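Local coordinates for protein C alpha-dehydrogenase (Sphingobium sp. SYK-6, PDB 4YAC) that binds NADH and, as a short-chain dehydrogenase/reductase, probably oxidises the C-alpha alcohol of lignin-derived beta-aryl ethers with NAD(+), at residues F10-G15 with A69-A74; D76-E79 with P84-L87; A143-F148 with L250-F255. All coordinates share one frame; numbering follows the deposited sequence.

Interaction 1. Residues F10-G15 with A69-A74. With NAI (1,4-dihydronicotinamide adenine dinucleotide), chain B.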
loop_
_atom_site.group_PDB
_atom_site.type_symbol
_atom_site.label_atom_id
_atom_site.label_comp_id
_atom_site.label_asym_id
_atom_site.label_seq_id
_atom_site.Cartn_x
_atom_site.Cartn_y
_atom_site.Cartn_z
ATOM N N PHE A 10 -23.730 -5.622 1.644
ATOM C CA PHE A 10 -23.418 -4.667 2.696
ATOM C C PHE A 10 -22.494 -3.622 2.086
ATOM O O PHE A 10 -21.349 -3.928 1.752
ATOM C CB PHE A 10 -22.771 -5.386 3.884
ATOM C CG PHE A 10 -22.678 -4.559 5.135
ATOM C CD1 PHE A 10 -21.619 -3.687 5.327
ATOM C CD2 PHE A 10 -23.631 -4.678 6.135
ATOM C CE1 PHE A 10 -21.523 -2.933 6.483
ATOM C CE2 PHE A 10 -23.540 -3.930 7.293
ATOM C CZ PHE A 10 -22.482 -3.055 7.467
ATOM N N VAL A 11 -23.007 -2.404 1.915
ATOM C CA VAL A 11 -22.298 -1.354 1.179
ATOM C C VAL A 11 -21.926 -0.193 2.095
ATOM O O VAL A 11 -22.797 0.528 2.586
ATOM C CB VAL A 11 -23.156 -0.820 0.003
ATOM C CG1 VAL A 11 -22.382 0.220 -0.807
ATOM C CG2 VAL A 11 -23.601 -1.965 -0.900
ATOM N N THR A 12 -20.626 0.006 2.304
ATOM C CA THR A 12 -20.160 1.068 3.188
ATOM C C THR A 12 -20.069 2.392 2.437
ATOM O O THR A 12 -19.730 2.435 1.249
ATOM C CB THR A 12 -18.794 0.733 3.811
ATOM O OG1 THR A 12 -17.761 0.814 2.821
ATOM C CG2 THR A 12 -18.816 -0.660 4.421
ATOM N N GLY A 13 -20.388 3.473 3.142
ATOM C CA GLY A 13 -20.455 4.784 2.534
ATOM C C GLY A 13 -21.669 4.941 1.641
ATOM O O GLY A 13 -21.753 5.894 0.867
ATOM N N GLY A 14 -22.624 4.022 1.774
ATOM C CA GLY A 14 -23.737 3.901 0.846
ATOM C C GLY A 14 -24.743 5.038 0.827
ATOM O O GLY A 14 -25.696 5.006 0.048
ATOM N N GLY A 15 -24.541 6.039 1.676
ATOM C CA GLY A 15 -25.435 7.180 1.731
ATOM C C GLY A 15 -25.162 8.228 0.664
ATOM O O GLY A 15 -25.975 9.130 0.464
ATOM N N ALA A 69 -16.642 -2.383 17.364
ATOM C CA ALA A 69 -17.775 -2.943 18.092
ATOM C C ALA A 69 -19.074 -2.647 17.352
ATOM O O ALA A 69 -19.930 -3.527 17.181
ATOM C CB ALA A 69 -17.826 -2.386 19.504
ATOM N N ALA A 70 -19.217 -1.403 16.908
ATOM C CA ALA A 70 -20.416 -0.993 16.186
ATOM C C ALA A 70 -20.506 -1.702 14.843
ATOM O O ALA A 70 -21.601 -2.001 14.376
ATOM C CB ALA A 70 -20.435 0.510 15.992
ATOM N N TYR A 71 -19.362 -1.973 14.223
ATOM C CA TYR A 71 -19.359 -2.656 12.934
ATOM C C TYR A 71 -19.958 -4.050 13.107
ATOM O O TYR A 71 -20.821 -4.468 12.335
ATOM C CB TYR A 71 -17.939 -2.737 12.359
ATOM C CG TYR A 71 -17.887 -2.760 10.844
ATOM C CD1 TYR A 71 -18.762 -3.546 10.108
ATOM C CD2 TYR A 71 -16.966 -1.986 10.152
ATOM C CE1 TYR A 71 -18.718 -3.563 8.727
ATOM C CE2 TYR A 71 -16.912 -1.998 8.763
ATOM C CZ TYR A 71 -17.796 -2.787 8.060
ATOM O OH TYR A 71 -17.746 -2.805 6.684
ATOM N N ALA A 72 -19.519 -4.755 14.144
ATOM C CA ALA A 72 -20.030 -6.092 14.412
ATOM C C ALA A 72 -21.532 -6.045 14.670
ATOM O O ALA A 72 -22.277 -6.917 14.215
ATOM C CB ALA A 72 -19.315 -6.701 15.586
ATOM N N ALA A 73 -21.972 -5.023 15.396
ATOM C CA ALA A 73 -23.390 -4.863 15.698
ATOM C C ALA A 73 -24.184 -4.592 14.425
ATOM O O ALA A 73 -25.299 -5.093 14.262
ATOM C CB ALA A 73 -23.596 -3.738 16.701
ATOM N N ALA A 74 -23.602 -3.806 13.522
ATOM C CA ALA A 74 -24.269 -3.442 12.276
ATOM C C ALA A 74 -24.422 -4.649 11.361
ATOM O O ALA A 74 -25.432 -4.790 10.672
ATOM C CB ALA A 74 -23.504 -2.340 11.564
HETATM P PA NAI B . -18.838 11.029 -0.784
HETATM O O1A NAI B . -18.635 12.184 0.166
HETATM O O2A NAI B . -19.855 11.437 -1.866
HETATM O O5B NAI B . -19.376 9.779 0.004
HETATM C C5B NAI B . -18.650 9.287 1.083
HETATM C C4B NAI B . -19.566 8.649 2.041
HETATM O O4B NAI B . -18.763 7.872 2.992
HETATM C C3B NAI B . -20.318 9.639 2.800
HETATM O O3B NAI B . -21.699 9.304 2.841
HETATM C C2B NAI B . -19.741 9.632 4.121
HETATM O O2B NAI B . -20.703 10.014 5.123
HETATM C C1B NAI B . -19.285 8.270 4.300
HETATM N N9A NAI B . -18.294 8.128 5.331
HETATM C C8A NAI B . -17.187 8.889 5.560
HETATM N N7A NAI B . -16.524 8.433 6.636
HETATM C C5A NAI B . -17.189 7.347 7.139
HETATM C C6A NAI B . -17.015 6.466 8.201
HETATM N N6A NAI B . -15.911 6.581 9.102
HETATM N N1A NAI B . -17.918 5.467 8.402
HETATM C C2A NAI B . -18.985 5.308 7.597
HETATM N N3A NAI B . -19.187 6.135 6.555
HETATM C C4A NAI B . -18.322 7.151 6.307
HETATM O O3 NAI B . -17.492 10.633 -1.434
HETATM P PN NAI B . -17.413 9.953 -2.884
HETATM O O1N NAI B . -17.920 10.935 -3.929
HETATM O O2N NAI B . -15.891 9.563 -3.197
HETATM O O5D NAI B . -18.284 8.671 -2.916
#

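Interaction 2. Residues D76-E79 with P84-L87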
loop_
_atom_site.group_PDB
_atom_site.type_symbol
_atom_site.label_atom_id
_atom_site.label_comp_id
_atom_site.label_asym_id
_atom_site.label_seq_id
_atom_site.Cartn_x
_atom_site.Cartn_y
_atom_site.Cartn_z
ATOM N N ASP A 76 -24.525 -7.782 12.505
ATOM C CA ASP A 76 -25.558 -8.560 13.192
ATOM C C ASP A 76 -26.939 -8.112 12.739
ATOM O O ASP A 76 -27.805 -8.930 12.422
ATOM C CB ASP A 76 -25.464 -8.395 14.705
ATOM C CG ASP A 76 -24.352 -9.205 15.328
ATOM O OD1 ASP A 76 -23.562 -9.849 14.601
ATOM O OD2 ASP A 76 -24.276 -9.184 16.569
ATOM N N GLU A 77 -27.130 -6.795 12.732
ATOM C CA GLU A 77 -28.389 -6.187 12.325
ATOM C C GLU A 77 -28.750 -6.589 10.897
ATOM O O GLU A 77 -29.901 -6.928 10.609
ATOM C CB GLU A 77 -28.301 -4.664 12.452
ATOM C CG GLU A 77 -29.613 -3.942 12.195
ATOM C CD GLU A 77 -29.506 -2.442 12.403
ATOM O OE1 GLU A 77 -28.991 -2.016 13.458
ATOM O OE2 GLU A 77 -29.938 -1.687 11.509
ATOM N N ALA A 78 -27.758 -6.567 10.013
ATOM C CA ALA A 78 -27.955 -6.998 8.635
ATOM C C ALA A 78 -28.475 -8.432 8.582
ATOM O O ALA A 78 -29.368 -8.748 7.798
ATOM C CB ALA A 78 -26.657 -6.879 7.856
ATOM N N GLU A 79 -27.921 -9.294 9.427
ATOM C CA GLU A 79 -28.307 -10.701 9.444
ATOM C C GLU A 79 -29.724 -10.895 9.978
ATOM O O GLU A 79 -30.452 -11.783 9.523
ATOM C CB GLU A 79 -27.313 -11.510 10.281
ATOM C CG GLU A 79 -25.910 -11.526 9.697
ATOM C CD GLU A 79 -24.894 -12.207 10.593
ATOM O OE1 GLU A 79 -25.228 -12.520 11.757
ATOM O OE2 GLU A 79 -23.757 -12.430 10.129
ATOM N N PRO A 84 -27.409 -13.532 6.167
ATOM C CA PRO A 84 -25.946 -13.395 6.121
ATOM C C PRO A 84 -25.472 -12.608 4.906
ATOM O O PRO A 84 -26.057 -12.730 3.830
ATOM C CB PRO A 84 -25.454 -14.846 6.053
ATOM C CG PRO A 84 -26.605 -15.679 6.525
ATOM C CD PRO A 84 -27.833 -14.940 6.103
ATOM N N VAL A 85 -24.424 -11.808 5.081
ATOM C CA VAL A 85 -23.895 -11.003 3.990
ATOM C C VAL A 85 -23.251 -11.889 2.934
ATOM O O VAL A 85 -22.388 -12.715 3.243
ATOM C CB VAL A 85 -22.861 -9.978 4.497
ATOM C CG1 VAL A 85 -22.285 -9.174 3.335
ATOM C CG2 VAL A 85 -23.498 -9.053 5.517
ATOM N N ASP A 86 -23.676 -11.709 1.688
ATOM C CA ASP A 86 -23.106 -12.441 0.564
ATOM C C ASP A 86 -22.038 -11.602 -0.137
ATOM O O ASP A 86 -21.021 -12.130 -0.578
ATOM C CB ASP A 86 -24.192 -12.830 -0.435
ATOM C CG ASP A 86 -25.184 -13.824 0.139
ATOM O OD1 ASP A 86 -24.790 -14.987 0.374
ATOM O OD2 ASP A 86 -26.359 -13.444 0.342
ATOM N N LEU A 87 -22.299 -10.303 -0.242
ATOM C CA LEU A 87 -21.410 -9.372 -0.928
ATOM C C LEU A 87 -21.078 -8.211 -0.008
ATOM O O LEU A 87 -21.972 -7.507 0.453
ATOM C CB LEU A 87 -22.059 -8.860 -2.218
ATOM C CG LEU A 87 -21.374 -7.704 -2.962
ATOM C CD1 LEU A 87 -19.976 -8.094 -3.408
ATOM C CD2 LEU A 87 -22.217 -7.294 -4.160
HETATM O O HOH W 1 -23.019 -11.766 7.677
#

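Interaction 3. Residues A143-F148 with L250-F255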
loop_
_atom_site.group_PDB
_atom_site.type_symbol
_atom_site.label_atom_id
_atom_site.label_comp_id
_atom_site.label_asym_id
_atom_site.label_seq_id
_atom_site.Cartn_x
_atom_site.Cartn_y
_atom_site.Cartn_z
ATOM N N ALA A 143 -10.635 1.057 -4.088
ATOM C CA ALA A 143 -9.442 1.843 -3.826
ATOM C C ALA A 143 -9.474 3.090 -4.703
ATOM O O ALA A 143 -10.343 3.939 -4.529
ATOM C CB ALA A 143 -8.193 1.016 -4.080
ATOM N N SER A 144 -8.555 3.178 -5.660
ATOM C CA SER A 144 -8.380 4.370 -6.474
ATOM C C SER A 144 -7.218 4.131 -7.425
ATOM O O SER A 144 -6.397 3.244 -7.188
ATOM C CB SER A 144 -8.115 5.593 -5.585
ATOM O OG SER A 144 -7.594 6.676 -6.324
ATOM N N MET A 145 -7.128 4.914 -8.496
ATOM C CA MET A 145 -5.944 4.849 -9.342
ATOM C C MET A 145 -4.730 5.394 -8.590
ATOM O O MET A 145 -3.594 5.227 -9.034
ATOM C CB MET A 145 -6.160 5.614 -10.648
ATOM C CG MET A 145 -6.972 4.847 -11.683
ATOM S SD MET A 145 -6.270 3.234 -12.103
ATOM C CE MET A 145 -4.624 3.682 -12.652
ATOM N N SER A 146 -4.971 6.029 -7.445
ATOM C CA SER A 146 -3.882 6.442 -6.563
ATOM C C SER A 146 -3.206 5.237 -5.917
ATOM O O SER A 146 -2.205 5.384 -5.220
ATOM C CB SER A 146 -4.393 7.389 -5.477
ATOM O OG SER A 146 -4.726 8.651 -6.023
ATOM N N ALA A 147 -3.766 4.048 -6.136
ATOM C CA ALA A 147 -3.114 2.812 -5.722
ATOM C C ALA A 147 -2.036 2.414 -6.735
ATOM O O ALA A 147 -1.357 1.403 -6.555
ATOM C CB ALA A 147 -4.138 1.697 -5.566
ATOM N N PHE A 148 -1.896 3.207 -7.797
ATOM C CA PHE A 148 -0.889 2.970 -8.832
ATOM C C PHE A 148 -0.038 4.203 -9.118
ATOM O O PHE A 148 1.075 4.085 -9.633
ATOM C CB PHE A 148 -1.548 2.531 -10.139
ATOM C CG PHE A 148 -2.076 1.130 -10.113
ATOM C CD1 PHE A 148 -1.258 0.064 -10.445
ATOM C CD2 PHE A 148 -3.392 0.880 -9.772
ATOM C CE1 PHE A 148 -1.742 -1.228 -10.426
ATOM C CE2 PHE A 148 -3.881 -0.408 -9.752
ATOM C CZ PHE A 148 -3.054 -1.464 -10.080
ATOM N N LEU A 250 -10.340 -2.006 -13.481
ATOM C CA LEU A 250 -9.642 -0.783 -13.856
ATOM C C LEU A 250 -10.150 -0.325 -15.221
ATOM O O LEU A 250 -9.475 -0.510 -16.230
ATOM C CB LEU A 250 -8.127 -1.022 -13.909
ATOM C CG LEU A 250 -7.499 -1.895 -12.820
ATOM C CD1 LEU A 250 -6.133 -2.383 -13.264
ATOM C CD2 LEU A 250 -7.391 -1.135 -11.522
ATOM N N PRO A 251 -11.349 0.269 -15.264
ATOM C CA PRO A 251 -11.984 0.483 -16.568
ATOM C C PRO A 251 -11.466 1.709 -17.332
ATOM O O PRO A 251 -12.260 2.481 -17.870
ATOM C CB PRO A 251 -13.462 0.634 -16.196
ATOM C CG PRO A 251 -13.449 1.226 -14.839
ATOM C CD PRO A 251 -12.212 0.701 -14.150
ATOM N N TYR A 252 -10.145 1.861 -17.399
ATOM C CA TYR A 252 -9.530 3.004 -18.072
ATOM C C TYR A 252 -8.329 2.585 -18.918
ATOM O O TYR A 252 -7.193 2.611 -18.441
ATOM C CB TYR A 252 -9.105 4.054 -17.044
ATOM C CG TYR A 252 -10.174 4.327 -16.019
ATOM C CD1 TYR A 252 -11.372 4.920 -16.384
ATOM C CD2 TYR A 252 -9.994 3.976 -14.690
ATOM C CE1 TYR A 252 -12.359 5.158 -15.456
ATOM C CE2 TYR A 252 -10.976 4.217 -13.751
ATOM C CZ TYR A 252 -12.156 4.810 -14.142
ATOM O OH TYR A 252 -13.144 5.059 -13.221
ATOM N N PRO A 253 -8.575 2.199 -20.181
ATOM C CA PRO A 253 -7.483 1.781 -21.070
ATOM C C PRO A 253 -6.462 2.896 -21.319
ATOM O O PRO A 253 -5.361 2.618 -21.795
ATOM C CB PRO A 253 -8.202 1.400 -22.370
ATOM C CG PRO A 253 -9.631 1.209 -22.000
ATOM C CD PRO A 253 -9.893 2.093 -20.832
ATOM N N GLU A 254 -6.829 4.134 -20.999
ATOM C CA GLU A 254 -5.926 5.274 -21.146
ATOM C C GLU A 254 -4.638 5.094 -20.364
ATOM O O GLU A 254 -3.546 5.377 -20.857
ATOM C CB GLU A 254 -6.586 6.560 -20.663
ATOM C CG GLU A 254 -7.928 6.847 -21.245
ATOM C CD GLU A 254 -9.071 6.354 -20.383
ATOM O OE1 GLU A 254 -9.168 5.133 -20.163
ATOM O OE2 GLU A 254 -9.867 7.199 -19.924
ATOM N N PHE A 255 -4.786 4.636 -19.127
ATOM C CA PHE A 255 -3.684 4.588 -18.181
ATOM C C PHE A 255 -2.676 3.491 -18.519
ATOM O O PHE A 255 -1.648 3.363 -17.854
ATOM C CB PHE A 255 -4.235 4.387 -16.763
ATOM C CG PHE A 255 -5.110 5.522 -16.283
ATOM C CD1 PHE A 255 -4.804 6.836 -16.603
ATOM C CD2 PHE A 255 -6.238 5.275 -15.517
ATOM C CE1 PHE A 255 -5.601 7.878 -16.165
ATOM C CE2 PHE A 255 -7.041 6.315 -15.076
ATOM C CZ PHE A 255 -6.720 7.616 -15.401
#

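Interaction 1. Residues F10-G15 with A69-A74
Thr12 OG1 is gripped by the backbone N-H groups of Thr91 and Ala92 and, weakly, by Cys89 O, while the other branch, CG2, faces helix 68-81 and meets Tyr71 OH at 3.3 Å. With OG1 between the backbone N and the carbonyl carbon (chi1 72°), the residue presents its methyl to Tyr71, the two side chains crossing at about a right angle. Phe10 does most of the packing. Its CG lies anti to the backbone N, and CE1 comes to 3.6 Å from Tyr71 CE1. The two ring planes are inclined by only 24° but slid apart, with centroids 5.8 Å from each other, so they barely overlap. Ala74 O lies at the edge of the Phe10 ring, near its plane, 4.0 Å from Phe10 CE2, and CZ approaches the Ala74 methyl. Cutting Phe10 back to an alanine would probably open a gap here, leaving Tyr71 and Ala74 without the ring they pack on. The strand ends in a type II turn from Val11 to Gly14, with Thr12 and Gly13 at its corners, and Gly13 CA lies 3.6 Å from NAI O4B: the first strand of a Rossmann fold running into its glycine-rich dinucleotide-binding loop.

Interaction 2. Residues D76-E79 with P84-L87
Glu79 and Pro84 bring the backbones closest, their CA atoms 4.9 Å apart. Residues 76-79 are helical, and Glu79 sits in the last turn of helix 68-81; the chain turns after it, and Pro84 and Val85 are extended (phi/psi -60/144° for Pro84), leading to strand 87-90. No direct hydrogen bond joins the two segments. A water does the polar work instead: it donates to Glu79 OE2 at 2.6 Å and accepts from Val85 N at 3.0 Å. Pro84 has no N-H to offer, so Val85 supplies the first backbone donor of residues 84-87. The glutamate reaches the water because its chain is extended beyond CG (chi2 174°), and on the way Glu79 CG runs past Pro84 CA at 4.0 Å, an aliphatic contact beneath the polar end. The same OE2 also forms a salt bridge with Arg129, so one carboxylate oxygen holds both the water and a cation; these would be expected to stabilise its negative charge. Deeper in, the Ala78 methyl CB meets Val85 CG2 loosely, at 4.5 Å. Ala78 and Val85 both pack on Phe10 of strand 8-12, and Val85 also leans on Val126 of helix 105-133. That helix contributes the arginines too: Arg129 reaches Asp76 as well as Glu79, and Arg133 pairs with Asp86, just before strand 87-90 enters the sheet beside strand 8-12.

Interaction 3. Residues A143-F148 with L250-F255
Met145 and Phe148, which pack against Phe255 and Leu250, belong to the loop after strand 137-142, next to the active-site region expected of this family: Ser144 touches Tyr157 and Lys161, a pair with the spacing of the Tyr-x-x-x-Lys motif of short-chain dehydrogenases. Met145 buries the most surface here. Its chain bends at chi2 and again at chi3 (-56° and -57°), bringing it obliquely against the Phe255 ring, with Met145 CG 3.7 Å from Phe255 CE2 and Met145 CE 3.7 Å from Phe255 CD2. Met145 SD stands 5.0 Å from the centroid of the Phe255 ring and 58° off its normal, an oblique Met-aromatic contact. Met145 CG also comes within 4.4 Å of Tyr252 CD2. The loop that carries the methionine is shaped by an ST turn, in which Ser144 OG accepts from Ser146 N at 2.9 Å, and which leads into and overlaps the short 3-10 segment 145-147. In the Rossmann fold the contact joins the loop after interior strand 137-142 to the one after strand 248-249, outermost in this chain. A second apolar pair meets nearer that strand: Leu250 CD2 touches Phe148 CE2 at 4.0 Å, the two side chains crossing at about a right angle. Pro251 centres an inverse gamma turn, and its CG sits 3.9 Å above one face of the Tyr252 ring, offset toward the rim. Leu250 also packs on Val266 of the second subunit, and Glu254 forms a salt bridge with Arg282 of that subunit.

How the interactions relate
Interactions 1 and 2 share helix 68-81 and touch each other: Phe10, central to interaction 1, also borders interaction 2, and Phe10 N lies 2.8 Å from Leu87 O, a probable hydrogen bond. Interaction 1 is the buried part of this pair, apolar and next to the nucleotide loop. Interaction 2 lies further along the helix and grades from core to surface, so a water and a carboxylate take part. Interaction 3 is also buried and apolar, but on the opposite side of the chain's centre, about 26 Å from interaction 1 centre to centre. It joins two loops that follow strands 137-142 and 248-249, rather than a strand and a helix, and it alone adjoins the second subunit.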